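Local coordinates for protein putative exotoxin (superantigen) (Streptococcus pyogenes, PDB 1TY2) that probably acts as a secreted superantigen toxin of the staphylococcal and streptococcal family, and binds zinc, at residues G158-A163 with F204-W209. Numbering follows the deposited sequence.
Sequences GQLEIA and FDIYLW. With ZN (zinc ion), chain D.
Leu160 and Ile206 meet methyl to methyl on the helix-facing side of two antiparallel strands, 158-163 and 204-209, neighbours in the beta-grasp sheet of the toxin. This is the tight part of the contact: Leu160 CD1 lies 3.4 Å from Ile206 CD1, closer than usual for two carbons. Ile162 adds its CD1 against Phe204 CB, and Ile138 of helix 131-146 packs on Leu160, Phe204 and Ile206, while Phe134 of that helix meets the Phe204 ring edge-to-face. Backbone bonds join Gln159 with Tyr207 and Glu161 with Asp205, two for each pair.

The other face is looser: Gln159, Glu161, Tyr207 and Trp209 are partly exposed there, whereas Asp205 is buried. Gln159 bends at chi2 (81°), which swings its amide over to the indole; Trp209 NE1 donates to a lone pair of Gln159 OE1 at 2.8 Å, the amide and ring planes 39° apart. Beside them Glu161 brings OE1 to the edge of the Tyr207 ring, 3.0 Å from CE2, its carboxylate turned 86° to the ring.

Asp205 holds zinc through OD2 at 2.1 Å together with His203 NE2; His169, near Glu161, is also a zinc ligand of this protein. Its second oxygen, Asp205 OD1, accepts a hydrogen bond from Asn107 ND2, which with the zinc bond fixes the carboxylate's rotation. Glu161 OE1 stands 4.0 Å from Asp205 OD2, so its negative charge would probably add to the field around the metal. The chemistry thus divides by face: apolar packing anchors the strands to the helix, while the other face bears polar groups and a carboxylate that binds zinc.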
# COMPACT_ATOMS: atom_id res chain seq x y z
N GLY A 158 -8.48 22.92 -0.78
CA GLY A 158 -9.53 22.14 -0.14
C GLY A 158 -9.32 21.93 1.34
O GLY A 158 -8.19 21.94 1.82
N GLN A 159 -10.42 21.76 2.08
CA GLN A 159 -10.35 21.55 3.51
C GLN A 159 -11.33 20.47 3.93
O GLN A 159 -12.43 20.37 3.38
CB GLN A 159 -10.70 22.82 4.29
CG GLN A 159 -9.71 23.97 4.16
CD GLN A 159 -9.90 24.77 2.89
OE1 GLN A 159 -11.03 25.05 2.49
NE2 GLN A 159 -8.79 25.16 2.25
N LEU A 160 -10.92 19.65 4.89
CA LEU A 160 -11.78 18.60 5.42
C LEU A 160 -12.08 19.01 6.85
O LEU A 160 -11.16 19.27 7.62
CB LEU A 160 -11.06 17.24 5.44
CG LEU A 160 -11.63 16.24 6.46
CD1 LEU A 160 -13.09 15.94 6.15
CD2 LEU A 160 -10.81 14.95 6.44
N GLU A 161 -13.36 19.08 7.20
CA GLU A 161 -13.75 19.46 8.55
C GLU A 161 -14.58 18.37 9.21
O GLU A 161 -15.48 17.80 8.60
CB GLU A 161 -14.55 20.77 8.54
CG GLU A 161 -13.86 21.91 7.82
CD GLU A 161 -14.41 23.27 8.21
OE1 GLU A 161 -15.65 23.44 8.21
OE2 GLU A 161 -13.60 24.17 8.52
N ILE A 162 -14.25 18.06 10.47
CA ILE A 162 -14.97 17.04 11.22
C ILE A 162 -15.71 17.73 12.35
O ILE A 162 -15.08 18.33 13.23
CB ILE A 162 -14.02 16.00 11.83
CG1 ILE A 162 -13.13 15.40 10.74
CG2 ILE A 162 -14.83 14.90 12.52
CD1 ILE A 162 -13.88 14.60 9.72
N ALA A 163 -17.03 17.65 12.34
CA ALA A 163 -17.84 18.28 13.38
C ALA A 163 -18.13 17.32 14.53
O ALA A 163 -18.68 16.23 14.32
CB ALA A 163 -19.15 18.79 12.78
N PHE A 204 -19.39 15.64 8.68
CA PHE A 204 -18.17 16.19 8.11
C PHE A 204 -18.50 17.05 6.89
O PHE A 204 -19.57 16.90 6.29
CB PHE A 204 -17.21 15.07 7.71
CG PHE A 204 -17.59 14.35 6.46
CD1 PHE A 204 -17.19 14.83 5.21
CD2 PHE A 204 -18.36 13.19 6.51
CE1 PHE A 204 -17.55 14.17 4.04
CE2 PHE A 204 -18.73 12.52 5.34
CZ PHE A 204 -18.33 13.01 4.10
N ASP A 205 -17.59 17.96 6.55
CA ASP A 205 -17.76 18.83 5.40
C ASP A 205 -16.51 18.73 4.54
O ASP A 205 -15.41 18.51 5.05
CB ASP A 205 -17.92 20.30 5.81
CG ASP A 205 -19.10 20.53 6.73
OD1 ASP A 205 -20.23 20.14 6.37
OD2 ASP A 205 -18.89 21.12 7.81
N ILE A 206 -16.70 18.87 3.24
CA ILE A 206 -15.60 18.85 2.30
C ILE A 206 -15.74 20.13 1.48
O ILE A 206 -16.72 20.30 0.75
CB ILE A 206 -15.66 17.63 1.36
CG1 ILE A 206 -15.38 16.36 2.15
CG2 ILE A 206 -14.66 17.80 0.23
CD1 ILE A 206 -14.07 16.39 2.89
N TYR A 207 -14.77 21.02 1.65
CA TYR A 207 -14.75 22.30 0.95
C TYR A 207 -13.70 22.28 -0.15
O TYR A 207 -12.51 22.30 0.13
CB TYR A 207 -14.40 23.43 1.92
CG TYR A 207 -15.43 23.70 2.98
CD1 TYR A 207 -16.60 24.41 2.69
CD2 TYR A 207 -15.23 23.26 4.29
CE1 TYR A 207 -17.54 24.68 3.68
CE2 TYR A 207 -16.17 23.52 5.29
CZ TYR A 207 -17.33 24.23 4.98
OH TYR A 207 -18.25 24.49 5.97
N LEU A 208 -14.13 22.23 -1.40
CA LEU A 208 -13.18 22.24 -2.49
C LEU A 208 -13.26 23.60 -3.18
O LEU A 208 -14.34 24.17 -3.31
CB LEU A 208 -13.49 21.12 -3.48
CG LEU A 208 -13.42 19.72 -2.86
CD1 LEU A 208 -13.76 18.68 -3.91
CD2 LEU A 208 -12.03 19.47 -2.27
N TRP A 209 -12.11 24.12 -3.60
CA TRP A 209 -12.08 25.42 -4.26
C TRP A 209 -11.36 25.37 -5.60
O TRP A 209 -10.39 24.64 -5.77
CB TRP A 209 -11.40 26.45 -3.36
CG TRP A 209 -11.95 26.45 -1.97
CD1 TRP A 209 -11.53 25.67 -0.92
CD2 TRP A 209 -13.05 27.22 -1.49
NE1 TRP A 209 -12.31 25.92 0.18
CE2 TRP A 209 -13.25 26.86 -0.13
CE3 TRP A 209 -13.89 28.18 -2.06
CZ2 TRP A 209 -14.25 27.43 0.66
CZ3 TRP A 209 -14.89 28.75 -1.28
CH2 TRP A 209 -15.07 28.37 0.07
ZN ZN D . -20.35 21.26 9.26
O HOH W 1 -21.72 21.57 8.32